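Local coordinates for DNA-binding protein Sso10a-2 (Sulfolobus solfataricus, PDB 4HW0) that binds DNA and, as a winged-helix protein, probably takes part in compacting and organising archaeal chromatin, at residues E22-I27 against R62-I67; F15-N20 against K43-L48; A53-T58 against E66-G71. All blocks are in the same frame, centred on the assembly; numbering follows the deposited sequence.

Interaction 1: E22-I27 against R62-I67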
ATOM      1  N   GLU A  22      26.213   8.478   0.443  1.00 41.30           N
ATOM      2  CA  GLU A  22      26.538   8.791   1.801  1.00 46.44           C
ATOM      3  C   GLU A  22      27.979   8.501   2.133  1.00 46.14           C
ATOM      4  O   GLU A  22      28.354   7.344   2.204  1.00 46.19           O
ATOM      5  CB  GLU A  22      25.637   7.988   2.695  1.00 54.09           C
ATOM      6  CG  GLU A  22      26.148   7.949   4.129  1.00 61.08           C
ATOM      7  CD  GLU A  22      25.487   9.022   4.960  1.00 61.66           C
ATOM      8  OE1 GLU A  22      24.280   8.842   5.218  1.00 60.30           O
ATOM      9  OE2 GLU A  22      26.178  10.009   5.323  1.00 57.58           O
ATOM     10  N   PRO A  23      28.783   9.556   2.390  1.00 43.39           N
ATOM     11  CA  PRO A  23      28.434  10.992   2.409  1.00 43.32           C
ATOM     12  C   PRO A  23      28.340  11.621   1.024  1.00 40.54           C
ATOM     13  O   PRO A  23      27.608  12.595   0.840  1.00 38.70           O
ATOM     14  CB  PRO A  23      29.607  11.605   3.190  1.00 44.60           C
ATOM     15  CG  PRO A  23      30.770  10.706   2.871  1.00 43.81           C
ATOM     16  CD  PRO A  23      30.217   9.333   2.664  1.00 46.90           C
ATOM     17  N   LYS A  24      29.096  11.071   0.073  1.00 37.53           N
ATOM     18  CA  LYS A  24      29.239  11.629  -1.261  1.00 38.70           C
ATOM     19  C   LYS A  24      29.051  10.544  -2.331  1.00 35.63           C
ATOM     20  O   LYS A  24      29.221   9.321  -2.078  1.00 36.21           O
ATOM     21  CB  LYS A  24      30.667  12.185  -1.492  1.00 44.59           C
ATOM     22  CG  LYS A  24      31.259  13.178  -0.521  1.00 57.41           C
ATOM     23  CD  LYS A  24      32.614  13.742  -1.013  1.00 68.22           C
ATOM     24  CE  LYS A  24      33.052  15.029  -0.331  1.00 79.86           C
ATOM     25  NZ  LYS A  24      32.343  15.348   0.940  1.00 81.19           N
ATOM     26  N   CYS A  25      28.811  10.982  -3.558  1.00 31.96           N
ATOM     27  CA  CYS A  25      28.706  10.074  -4.715  1.00 32.89           C
ATOM     28  C   CYS A  25      29.020  10.894  -5.955  1.00 31.40           C
ATOM     29  O   CYS A  25      28.535  12.028  -6.128  1.00 32.78           O
ATOM     30  CB  CYS A  25      27.309   9.413  -4.828  1.00 31.03           C
ATOM     31  SG  CYS A  25      25.973  10.639  -4.863  0.88 34.84           S
ATOM     32  N   GLY A  26      29.796  10.327  -6.841  1.00 31.63           N
ATOM     33  CA  GLY A  26      29.857  10.779  -8.228  1.00 31.64           C
ATOM     34  C   GLY A  26      28.908   9.956  -9.100  1.00 32.14           C
ATOM     35  O   GLY A  26      28.162   9.107  -8.612  1.00 30.73           O
ATOM     36  N   ILE A  27      28.940  10.227 -10.384  1.00 33.00           N
ATOM     37  CA  ILE A  27      27.978   9.643 -11.300  1.00 34.21           C
ATOM     38  C   ILE A  27      28.159   8.137 -11.450  1.00 34.21           C
ATOM     39  O   ILE A  27      27.188   7.422 -11.628  1.00 32.65           O
ATOM     40  CB  ILE A  27      28.043  10.379 -12.643  1.00 38.72           C
ATOM     41  CG1 ILE A  27      26.888   9.970 -13.574  1.00 39.96           C
ATOM     42  CG2 ILE A  27      29.367  10.150 -13.330  1.00 40.48           C
ATOM     43  CD1 ILE A  27      25.524  10.467 -13.151  1.00 38.24           C
ATOM     44  N   ARG A  62      34.766  16.819 -12.128  1.00 47.14           N
ATOM     45  CA  ARG A  62      33.675  15.800 -12.012  1.00 46.13           C
ATOM     46  C   ARG A  62      32.616  16.309 -11.046  1.00 40.51           C
ATOM     47  O   ARG A  62      32.954  16.933 -10.065  1.00 34.02           O
ATOM     48  CB  ARG A  62      34.255  14.464 -11.501  1.00 51.29           C
ATOM     49  CG  ARG A  62      34.836  13.552 -12.597  1.00 60.46           C
ATOM     50  CD  ARG A  62      35.813  12.431 -12.126  1.00 70.70           C
ATOM     51  NE  ARG A  62      36.801  12.774 -11.059  1.00 79.67           N
ATOM     52  CZ  ARG A  62      38.150  12.806 -11.173  1.00 89.49           C
ATOM     53  NH1 ARG A  62      38.775  12.550 -12.318  1.00 89.62           N
ATOM     54  NH2 ARG A  62      38.904  13.107 -10.109  1.00 89.77           N
ATOM     55  N   LYS A  63      31.358  16.056 -11.349  1.00 38.70           N
ATOM     56  CA  LYS A  63      30.270  16.385 -10.434  1.00 39.82           C
ATOM     57  C   LYS A  63      30.268  15.448  -9.228  1.00 38.80           C
ATOM     58  O   LYS A  63      30.481  14.236  -9.378  1.00 34.16           O
ATOM     59  CB  LYS A  63      28.951  16.409 -11.163  1.00 43.87           C
ATOM     60  CG  LYS A  63      28.994  17.464 -12.255  1.00 51.17           C
ATOM     61  CD  LYS A  63      27.653  18.076 -12.512  1.00 60.66           C
ATOM     62  CE  LYS A  63      27.490  18.532 -13.969  1.00 69.06           C
ATOM     63  NZ  LYS A  63      26.148  18.157 -14.545  1.00 72.66           N
ATOM     64  N   ILE A  64      30.188  16.028  -8.035  1.00 34.42           N
ATOM     65  CA  ILE A  64      30.149  15.264  -6.800  1.00 36.25           C
ATOM     66  C   ILE A  64      28.932  15.711  -6.052  1.00 35.55           C
ATOM     67  O   ILE A  64      28.708  16.929  -5.915  1.00 33.86           O
ATOM     68  CB  ILE A  64      31.369  15.530  -5.916  1.00 42.39           C
ATOM     69  CG1 ILE A  64      32.638  15.030  -6.602  1.00 48.17           C
ATOM     70  CG2 ILE A  64      31.229  14.874  -4.550  1.00 43.39           C
ATOM     71  CD1 ILE A  64      32.576  13.585  -7.115  1.00 49.40           C
ATOM     72  N   TYR A  65      28.131  14.752  -5.612  1.00 31.74           N
ATOM     73  CA  TYR A  65      26.917  15.051  -4.872  1.00 31.10           C
ATOM     74  C   TYR A  65      27.073  14.629  -3.423  1.00 31.58           C
ATOM     75  O   TYR A  65      27.779  13.632  -3.093  1.00 31.53           O
ATOM     76  CB  TYR A  65      25.740  14.348  -5.514  1.00 30.03           C
ATOM     77  CG  TYR A  65      25.476  14.737  -6.931  1.00 29.71           C
ATOM     78  CD1 TYR A  65      26.140  14.093  -7.980  1.00 29.97           C
ATOM     79  CD2 TYR A  65      24.519  15.677  -7.244  1.00 29.46           C
ATOM     80  CE1 TYR A  65      25.887  14.440  -9.285  1.00 30.47           C
ATOM     81  CE2 TYR A  65      24.255  16.019  -8.559  1.00 28.87           C
ATOM     82  CZ  TYR A  65      24.959  15.426  -9.561  1.00 29.44           C
ATOM     83  OH  TYR A  65      24.693  15.790 -10.881  1.00 29.96           O
ATOM     84  N   GLU A  66      26.537  15.427  -2.538  1.00 29.76           N
ATOM     85  CA  GLU A  66      26.630  15.113  -1.124  1.00 32.28           C
ATOM     86  C   GLU A  66      25.289  15.114  -0.516  1.00 28.83           C
ATOM     87  O   GLU A  66      24.558  16.082  -0.687  1.00 28.39           O
ATOM     88  CB  GLU A  66      27.389  16.156  -0.340  1.00 38.11           C
ATOM     89  CG  GLU A  66      28.811  16.217  -0.691  1.00 49.97           C
ATOM     90  CD  GLU A  66      29.494  17.390   0.060  1.00 61.49           C
ATOM     91  OE1 GLU A  66      28.908  17.872   1.104  1.00 63.26           O
ATOM     92  OE2 GLU A  66      30.602  17.795  -0.405  1.00 63.74           O
ATOM     93  N   ILE A  67      24.983  14.105   0.268  1.00 28.32           N
ATOM     94  CA  ILE A  67      23.657  14.015   0.860  1.00 27.62           C
ATOM     95  C   ILE A  67      23.603  15.032   1.968  1.00 29.66           C
ATOM     96  O   ILE A  67      24.598  15.240   2.666  1.00 27.09           O
ATOM     97  CB  ILE A  67      23.321  12.617   1.374  1.00 28.43           C
ATOM     98  CG1 ILE A  67      21.799  12.457   1.623  1.00 26.81           C
ATOM     99  CG2 ILE A  67      24.170  12.218   2.575  1.00 29.64           C
ATOM    100  CD1 ILE A  67      21.394  10.977   1.812  1.00 26.53           C
TER
HETATM  101  O   HOH W   1      27.131  14.042   3.167  1.00 35.86           O
HETATM  102  O   HOH W   2      31.043  12.204 -11.037  1.00 30.91           O

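Interaction 2: F15-N20 against K43-L48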
ATOM      1  N   PHE A  15      15.488   6.544  -3.543  1.00 26.47           N
ATOM      2  CA  PHE A  15      16.059   5.804  -2.430  1.00 25.59           C
ATOM      3  C   PHE A  15      17.335   5.127  -2.858  1.00 27.65           C
ATOM      4  O   PHE A  15      18.340   5.179  -2.141  1.00 25.89           O
ATOM      5  CB  PHE A  15      15.073   4.781  -1.851  1.00 28.01           C
ATOM      6  CG  PHE A  15      15.666   3.845  -0.837  1.00 29.57           C
ATOM      7  CD1 PHE A  15      15.979   4.285   0.413  1.00 31.46           C
ATOM      8  CD2 PHE A  15      15.902   2.534  -1.132  1.00 34.66           C
ATOM      9  CE1 PHE A  15      16.560   3.444   1.381  1.00 33.85           C
ATOM     10  CE2 PHE A  15      16.387   1.658  -0.166  1.00 37.45           C
ATOM     11  CZ  PHE A  15      16.752   2.131   1.099  1.00 36.77           C
ATOM     12  N   ASP A  16      17.281   4.476  -4.014  1.00 27.79           N
ATOM     13  CA  ASP A  16      18.477   3.769  -4.521  1.00 30.74           C
ATOM     14  C   ASP A  16      19.644   4.699  -4.852  1.00 28.77           C
ATOM     15  O   ASP A  16      20.768   4.382  -4.620  1.00 28.83           O
ATOM     16  CB  ASP A  16      18.107   2.896  -5.708  1.00 33.61           C
ATOM     17  CG  ASP A  16      17.330   1.628  -5.278  1.00 37.72           C
ATOM     18  OD1 ASP A  16      17.606   1.128  -4.164  1.00 38.46           O
ATOM     19  OD2 ASP A  16      16.452   1.168  -6.034  1.00 36.70           O
ATOM     20  N   ILE A  17      19.346   5.914  -5.290  1.00 26.98           N
ATOM     21  CA  ILE A  17      20.405   6.916  -5.361  1.00 25.79           C
ATOM     22  C   ILE A  17      20.953   7.344  -3.999  1.00 26.13           C
ATOM     23  O   ILE A  17      22.173   7.384  -3.759  1.00 25.98           O
ATOM     24  CB  ILE A  17      19.912   8.152  -6.129  1.00 25.47           C
ATOM     25  CG1 ILE A  17      19.612   7.758  -7.558  1.00 25.90           C
ATOM     26  CG2 ILE A  17      20.938   9.266  -6.110  1.00 25.70           C
ATOM     27  CD1 ILE A  17      18.843   8.741  -8.392  1.00 26.76           C
ATOM     28  N   LEU A  18      20.062   7.781  -3.141  1.00 25.41           N
ATOM     29  CA  LEU A  18      20.450   8.321  -1.879  1.00 27.06           C
ATOM     30  C   LEU A  18      21.261   7.381  -1.011  1.00 26.02           C
ATOM     31  O   LEU A  18      22.164   7.821  -0.274  1.00 27.85           O
ATOM     32  CB  LEU A  18      19.230   8.759  -1.089  1.00 26.20           C
ATOM     33  CG  LEU A  18      18.566  10.013  -1.698  1.00 26.78           C
ATOM     34  CD1 LEU A  18      17.193  10.145  -1.126  1.00 25.92           C
ATOM     35  CD2 LEU A  18      19.381  11.271  -1.525  1.00 28.01           C
ATOM     36  N   ARG A  19      20.909   6.113  -1.050  1.00 28.13           N
ATOM     37  CA  ARG A  19      21.590   5.170  -0.164  1.00 31.13           C
ATOM     38  C   ARG A  19      22.958   4.903  -0.706  1.00 31.85           C
ATOM     39  O   ARG A  19      23.760   4.274  -0.039  1.00 29.43           O
ATOM     40  CB  ARG A  19      20.739   3.913   0.023  1.00 35.71           C
ATOM     41  CG  ARG A  19      20.691   3.023  -1.188  1.00 39.50           C
ATOM     42  CD  ARG A  19      19.748   1.818  -1.024  1.00 44.30           C
ATOM     43  NE  ARG A  19      19.758   1.038  -2.263  1.00 45.91           N
ATOM     44  CZ  ARG A  19      20.793   0.279  -2.637  1.00 56.42           C
ATOM     45  NH1 ARG A  19      21.890   0.177  -1.870  1.00 56.93           N
ATOM     46  NH2 ARG A  19      20.753  -0.386  -3.791  1.00 60.07           N
ATOM     47  N   ASN A  20      23.249   5.368  -1.920  1.00 29.90           N
ATOM     48  CA  ASN A  20      24.622   5.261  -2.475  1.00 30.81           C
ATOM     49  C   ASN A  20      25.430   6.561  -2.436  1.00 32.63           C
ATOM     50  O   ASN A  20      26.552   6.613  -2.954  1.00 32.02           O
ATOM     51  CB  ASN A  20      24.502   4.731  -3.892  1.00 32.30           C
ATOM     52  CG  ASN A  20      24.209   3.245  -3.901  1.00 35.21           C
ATOM     53  OD1 ASN A  20      25.087   2.463  -3.561  1.00 35.31           O
ATOM     54  ND2 ASN A  20      22.988   2.845  -4.308  1.00 34.63           N
ATOM     55  N   LYS A  43      18.379  13.126 -14.678  1.00 29.98           N
ATOM     56  CA  LYS A  43      17.074  13.677 -14.283  1.00 32.44           C
ATOM     57  C   LYS A  43      16.838  13.648 -12.747  1.00 30.61           C
ATOM     58  O   LYS A  43      16.409  14.639 -12.105  1.00 27.98           O
ATOM     59  CB  LYS A  43      16.001  12.874 -14.971  1.00 35.97           C
ATOM     60  CG  LYS A  43      14.625  13.353 -14.572  1.00 39.27           C
ATOM     61  CD  LYS A  43      13.513  12.416 -14.946  1.00 46.45           C
ATOM     62  CE  LYS A  43      12.153  13.048 -14.663  1.00 52.29           C
ATOM     63  NZ  LYS A  43      11.106  12.263 -15.362  1.00 56.18           N
ATOM     64  N   TYR A  44      17.019  12.472 -12.156  1.00 28.97           N
ATOM     65  CA  TYR A  44      16.814  12.330 -10.716  1.00 29.99           C
ATOM     66  C   TYR A  44      17.779  13.073  -9.861  1.00 26.67           C
ATOM     67  O   TYR A  44      17.377  13.632  -8.834  1.00 26.44           O
ATOM     68  CB  TYR A  44      16.884  10.852 -10.315  1.00 34.19           C
ATOM     69  CG  TYR A  44      15.612  10.163 -10.671  1.00 41.37           C
ATOM     70  CD1 TYR A  44      15.361   9.704 -11.957  1.00 44.49           C
ATOM     71  CD2 TYR A  44      14.669   9.952  -9.705  1.00 52.20           C
ATOM     72  CE1 TYR A  44      14.199   9.067 -12.274  1.00 50.03           C
ATOM     73  CE2 TYR A  44      13.506   9.294  -9.995  1.00 55.37           C
ATOM     74  CZ  TYR A  44      13.275   8.849 -11.277  1.00 56.27           C
ATOM     75  OH  TYR A  44      12.080   8.238 -11.533  1.00 67.25           O
ATOM     76  N   LEU A  45      19.050  13.090 -10.236  1.00 25.05           N
ATOM     77  CA  LEU A  45      20.014  13.878  -9.487  1.00 24.73           C
ATOM     78  C   LEU A  45      19.566  15.328  -9.444  1.00 25.48           C
ATOM     79  O   LEU A  45      19.706  15.959  -8.424  1.00 24.48           O
ATOM     80  CB  LEU A  45      21.380  13.772 -10.062  1.00 25.35           C
ATOM     81  CG  LEU A  45      22.034  12.397  -9.828  1.00 24.74           C
ATOM     82  CD1 LEU A  45      23.228  12.247 -10.734  1.00 26.91           C
ATOM     83  CD2 LEU A  45      22.432  12.227  -8.383  1.00 23.40           C
ATOM     84  N   ASP A  46      19.141  15.843 -10.583  1.00 25.86           N
ATOM     85  CA  ASP A  46      18.732  17.226 -10.634  1.00 28.10           C
ATOM     86  C   ASP A  46      17.524  17.539  -9.739  1.00 26.13           C
ATOM     87  O   ASP A  46      17.524  18.521  -9.005  1.00 27.95           O
ATOM     88  CB  ASP A  46      18.441  17.687 -12.035  1.00 31.02           C
ATOM     89  CG  ASP A  46      18.181  19.238 -12.031  1.00 35.25           C
ATOM     90  OD1 ASP A  46      19.095  20.032 -11.605  1.00 36.38           O
ATOM     91  OD2 ASP A  46      17.051  19.630 -12.310  1.00 41.07           O
ATOM     92  N   GLN A  47      16.560  16.641  -9.746  1.00 25.48           N
ATOM     93  CA  GLN A  47      15.446  16.681  -8.838  1.00 25.38           C
ATOM     94  C   GLN A  47      15.846  16.662  -7.358  1.00 24.61           C
ATOM     95  O   GLN A  47      15.359  17.476  -6.565  1.00 23.88           O
ATOM     96  CB  GLN A  47      14.445  15.614  -9.138  1.00 25.66           C
ATOM     97  CG  GLN A  47      13.748  15.823 -10.497  1.00 27.17           C
ATOM     98  CD  GLN A  47      12.566  14.921 -10.625  1.00 30.71           C
ATOM     99  OE1 GLN A  47      12.519  13.856  -9.962  1.00 36.90           O
ATOM    100  NE2 GLN A  47      11.666  15.227 -11.558  1.00 33.06           N
ATOM    101  N   LEU A  48      16.766  15.794  -7.007  1.00 23.00           N
ATOM    102  CA  LEU A  48      17.245  15.680  -5.616  1.00 22.31           C
ATOM    103  C   LEU A  48      17.991  16.910  -5.174  1.00 23.23           C
ATOM    104  O   LEU A  48      17.890  17.327  -4.005  1.00 23.03           O
ATOM    105  CB  LEU A  48      18.143  14.417  -5.504  1.00 22.32           C
ATOM    106  CG  LEU A  48      17.337  13.141  -5.536  1.00 22.13           C
ATOM    107  CD1 LEU A  48      18.182  11.882  -5.646  1.00 23.29           C
ATOM    108  CD2 LEU A  48      16.406  13.001  -4.322  1.00 22.09           C
TER

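Interaction 3: A53-T58 against E66-G71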
ATOM      1  N   ALA A  53      17.890  17.535  -1.193  1.00 25.72           N
ATOM      2  CA  ALA A  53      18.341  16.206  -0.674  1.00 25.43           C
ATOM      3  C   ALA A  53      19.817  15.952  -0.936  1.00 24.53           C
ATOM      4  O   ALA A  53      20.475  15.245  -0.193  1.00 24.83           O
ATOM      5  CB  ALA A  53      17.506  15.106  -1.271  1.00 24.84           C
ATOM      6  N   LEU A  54      20.332  16.583  -1.984  1.00 25.61           N
ATOM      7  CA  LEU A  54      21.748  16.548  -2.345  1.00 25.93           C
ATOM      8  C   LEU A  54      22.263  17.979  -2.614  1.00 27.51           C
ATOM      9  O   LEU A  54      21.555  18.776  -3.157  1.00 26.19           O
ATOM     10  CB  LEU A  54      21.946  15.724  -3.642  1.00 25.28           C
ATOM     11  CG  LEU A  54      21.591  14.262  -3.642  1.00 25.35           C
ATOM     12  CD1 LEU A  54      21.778  13.665  -5.027  1.00 25.45           C
ATOM     13  CD2 LEU A  54      22.444  13.535  -2.574  1.00 26.74           C
ATOM     14  N   ASN A  55      23.501  18.246  -2.224  1.00 29.58           N
ATOM     15  CA  ASN A  55      24.290  19.383  -2.715  1.00 31.61           C
ATOM     16  C   ASN A  55      25.220  18.931  -3.842  1.00 30.82           C
ATOM     17  O   ASN A  55      25.654  17.784  -3.860  1.00 31.27           O
ATOM     18  CB  ASN A  55      25.157  19.986  -1.636  1.00 34.36           C
ATOM     19  CG  ASN A  55      24.344  20.643  -0.537  1.00 37.42           C
ATOM     20  OD1 ASN A  55      23.273  21.198  -0.785  1.00 39.12           O
ATOM     21  ND2 ASN A  55      24.807  20.501   0.688  1.00 37.83           N
ATOM     22  N   ILE A  56      25.476  19.816  -4.792  1.00 30.51           N
ATOM     23  CA  ILE A  56      26.317  19.481  -5.914  1.00 33.74           C
ATOM     24  C   ILE A  56      27.555  20.378  -5.915  1.00 35.09           C
ATOM     25  O   ILE A  56      27.468  21.573  -5.660  1.00 32.48           O
ATOM     26  CB  ILE A  56      25.527  19.578  -7.229  1.00 35.01           C
ATOM     27  CG1 ILE A  56      26.363  19.050  -8.394  1.00 37.20           C
ATOM     28  CG2 ILE A  56      24.991  20.982  -7.462  1.00 35.78           C
ATOM     29  CD1 ILE A  56      25.615  19.088  -9.715  1.00 39.05           C
ATOM     30  N   LYS A  57      28.682  19.767  -6.193  1.00 33.99           N
ATOM     31  CA  LYS A  57      29.974  20.435  -6.329  1.00 38.21           C
ATOM     32  C   LYS A  57      30.617  19.903  -7.598  1.00 37.37           C
ATOM     33  O   LYS A  57      30.286  18.814  -8.026  1.00 33.09           O
ATOM     34  CB  LYS A  57      30.907  20.026  -5.191  1.00 43.47           C
ATOM     35  CG  LYS A  57      30.567  20.717  -3.901  1.00 51.30           C
ATOM     36  CD  LYS A  57      31.587  20.433  -2.807  1.00 65.47           C
ATOM     37  CE  LYS A  57      31.100  21.188  -1.553  1.00 73.00           C
ATOM     38  NZ  LYS A  57      31.637  20.639  -0.276  1.00 78.03           N
ATOM     39  N   THR A  58      31.573  20.648  -8.143  1.00 34.97           N
ATOM     40  CA  THR A  58      32.498  20.094  -9.134  1.00 36.57           C
ATOM     41  C   THR A  58      33.871  20.109  -8.530  1.00 36.85           C
ATOM     42  O   THR A  58      34.317  21.123  -8.038  1.00 33.50           O
ATOM     43  CB  THR A  58      32.453  20.910 -10.435  1.00 37.77           C
ATOM     44  OG1 THR A  58      31.110  20.953 -10.886  1.00 35.56           O
ATOM     45  CG2 THR A  58      33.331  20.306 -11.510  1.00 40.35           C
ATOM     46  N   GLU A  66      26.537  15.427  -2.538  1.00 29.76           N
ATOM     47  CA  GLU A  66      26.630  15.113  -1.124  1.00 32.28           C
ATOM     48  C   GLU A  66      25.289  15.114  -0.516  1.00 28.83           C
ATOM     49  O   GLU A  66      24.558  16.082  -0.687  1.00 28.39           O
ATOM     50  CB  GLU A  66      27.389  16.156  -0.340  1.00 38.11           C
ATOM     51  CG  GLU A  66      28.811  16.217  -0.691  1.00 49.97           C
ATOM     52  CD  GLU A  66      29.494  17.390   0.060  1.00 61.49           C
ATOM     53  OE1 GLU A  66      28.908  17.872   1.104  1.00 63.26           O
ATOM     54  OE2 GLU A  66      30.602  17.795  -0.405  1.00 63.74           O
ATOM     55  N   ILE A  67      24.983  14.105   0.268  1.00 28.32           N
ATOM     56  CA  ILE A  67      23.657  14.015   0.860  1.00 27.62           C
ATOM     57  C   ILE A  67      23.603  15.032   1.968  1.00 29.66           C
ATOM     58  O   ILE A  67      24.598  15.240   2.666  1.00 27.09           O
ATOM     59  CB  ILE A  67      23.321  12.617   1.374  1.00 28.43           C
ATOM     60  CG1 ILE A  67      21.799  12.457   1.623  1.00 26.81           C
ATOM     61  CG2 ILE A  67      24.170  12.218   2.575  1.00 29.64           C
ATOM     62  CD1 ILE A  67      21.394  10.977   1.812  1.00 26.53           C
ATOM     63  N   THR A  68      22.443  15.655   2.099  1.00 28.38           N
ATOM     64  CA  THR A  68      22.207  16.634   3.139  1.00 29.26           C
ATOM     65  C   THR A  68      21.419  15.989   4.272  1.00 30.15           C
ATOM     66  O   THR A  68      20.928  14.859   4.174  1.00 27.80           O
ATOM     67  CB  THR A  68      21.382  17.783   2.614  1.00 28.57           C
ATOM     68  OG1 THR A  68      20.075  17.329   2.280  1.00 27.53           O
ATOM     69  CG2 THR A  68      22.021  18.378   1.346  1.00 28.82           C
ATOM     70  N   GLU A  69      21.286  16.730   5.360  1.00 30.91           N
ATOM     71  CA  GLU A  69      20.467  16.257   6.456  1.00 33.83           C
ATOM     72  C   GLU A  69      19.050  15.973   5.974  1.00 31.46           C
ATOM     73  O   GLU A  69      18.442  14.949   6.304  1.00 32.14           O
ATOM     74  CB  GLU A  69      20.537  17.301   7.569  1.00 38.68           C
ATOM     75  CG  GLU A  69      19.483  17.198   8.624  1.00 42.60           C
ATOM     76  CD  GLU A  69      19.868  16.267   9.744  1.00 46.25           C
ATOM     77  OE1 GLU A  69      20.582  15.262   9.474  1.00 48.20           O
ATOM     78  OE2 GLU A  69      19.469  16.556  10.901  1.00 48.50           O
ATOM     79  N   LYS A  70      18.506  16.870   5.154  1.00 29.31           N
ATOM     80  CA  LYS A  70      17.154  16.656   4.607  1.00 27.76           C
ATOM     81  C   LYS A  70      17.086  15.390   3.739  1.00 25.68           C
ATOM     82  O   LYS A  70      16.156  14.624   3.773  1.00 24.16           O
ATOM     83  CB  LYS A  70      16.733  17.883   3.809  1.00 28.30           C
ATOM     84  CG  LYS A  70      15.326  17.804   3.288  1.00 28.68           C
ATOM     85  CD  LYS A  70      14.898  19.096   2.544  1.00 28.57           C
ATOM     86  CE  LYS A  70      13.509  18.873   2.049  1.00 28.24           C
ATOM     87  NZ  LYS A  70      13.144  19.899   1.037  1.00 28.55           N
ATOM     88  N   GLY A  71      18.139  15.189   2.987  1.00 25.79           N
ATOM     89  CA  GLY A  71      18.322  13.961   2.134  1.00 25.39           C
ATOM     90  C   GLY A  71      18.393  12.679   2.914  1.00 25.36           C
ATOM     91  O   GLY A  71      17.860  11.669   2.507  1.00 25.08           O
TER

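Interaction 1: E22-I27 against R62-I67
Y65 faces C25 in a hydrogen-bonded antiparallel pair that joins the short strand 24-25 to strand 62-67. The backbones answer each other twice: C25 N donates to Y65 O at 2.9 Å, and Y65 N returns a nearly straight bond to C25 O (2.8 Å, 171°). The same C25 O lies at the edge of the tyrosine ring, in its plane. SG of C25 meets Y65 CB at 3.8 Å. The compact, apolar cysteine side chain suits this buried place, and its disulfide to C21 ties the strand to the preceding turn.

One residue along, K24 and E66 form a non-hydrogen-bonded pair on the outer face. The lysine chain runs beside E66 CG and crosses I64, its CD against I64 CG2, and its NZ makes a weak salt bridge to E66 OE2 (3.3 Å); the stronger partner of that carboxylate is K57. I67 N then donates to P23 O at 3.1 Å, and a water bridges P23 O and I67 O. CG2 of I67 lies 4.1 Å from E22 OE2 and also against P23 O.

On the inner face, Y65 packs on L45 and V49 of helix 38-50 and on L54 and I56 of strand 54-59, which flanks strand 62-67. G26 occupies the N-cap position of helix 27-34, and I67 leans on K72 of the long helix 69-98.

Interaction 2: F15-N20 against K43-L48
The helical core of the winged helix-turn-helix fold is closed here, where I17 of helix 10-18 is fitted against Y44, L45 and L48 of helix 38-50. The contact is wholly apolar, and I17 buries the most surface in it. A beta-branched residue suits the place because its two arms part at CB: CG2 stands anti to the backbone N, while CG1, with chi1 at -64°, lies beside that N and carries CD1 outward. The side chains of I17 and Y44 cross at about a right angle, and CD1 presses on Y44 CB at 3.5 Å. The other arm, CG2, touches two leucine methyls, 3.8 Å from L48 CD1 and 4.0 Å from L45 CD2. L48 CD1 also lies near L18 CD2, at 4.3 Å, so this single methyl bridges successive residues of the first helix.

D16, R19 and N20 keep their polar groups on the side of the first segment away from helix 38-50. R19 NE forms a salt bridge with D16 OD1 (2.9 Å), in the guanidinium plane and on the anti lone pair, while D16 OD2 pairs with R8.

Y44 OH is hydrogen-bonded to T10 OG1, near the start of helix 10-18, and the tyrosine also packs on I13 and M14. Helix 27-34 adds A34 on I17 and V30 on L45, while L54 of strand 54-59 covers L18, L45 and L48.

Interaction 3: A53-T58 against E66-G71
The N55 amide has the T68 methyl to one side of its plane: CG2 of T68 stands 3.6 Å from N55 ND2, the two side chains crossing at about a right angle. The E66 carboxylate receives K57 NZ at OE2 (3.0 Å), on the syn side and 25° out of its plane. Both groups lie on the outer face of the wing hairpin of the winged-helix fold, where long polar side chains suit the solvent. A leucine in place of E66 is likely to leave the ammonium group of K57 without its countercharge, and the weaker K24 partner with it.

Beneath, N55 and E66 form a hydrogen-bonded antiparallel pair, E66 N to N55 O at 2.8 Å. On the inner face L54 CD2 packs on I67 CB.

Where the strand gives way to helix 69-98, T68 is the N-cap: its OG1 accepts from G71 N at 3.0 Å and is also hydrogen-bonded to G52 O. T68 N donates a hydrogen bond to A53 O from above the carbonyl plane. Glycine fits at G71 because a CB would run into A53 O, which lies 3.4 Å from G71 CA.

In the fold
From the N terminus, helix 10-18 supplies the first half of interaction 2, whose loop runs through strand 24-25 and helix 27-34 before closing on helix 38-50. Interaction 1 opens inside that loop, at 22-27, and closes only on strand 62-67, so the two cross. Interaction 3 opens after interaction 2 has closed and spans the short hairpin turn; it ends on the same stretch as interaction 1, sharing E66 and I67. Strand 62-67 is thus the central strand, held on one flank by 24-25 and on the other by 54-59. Packing of L45 on Y65 and L54 binds the helical core to this sheet, from which helix 69-98 departs.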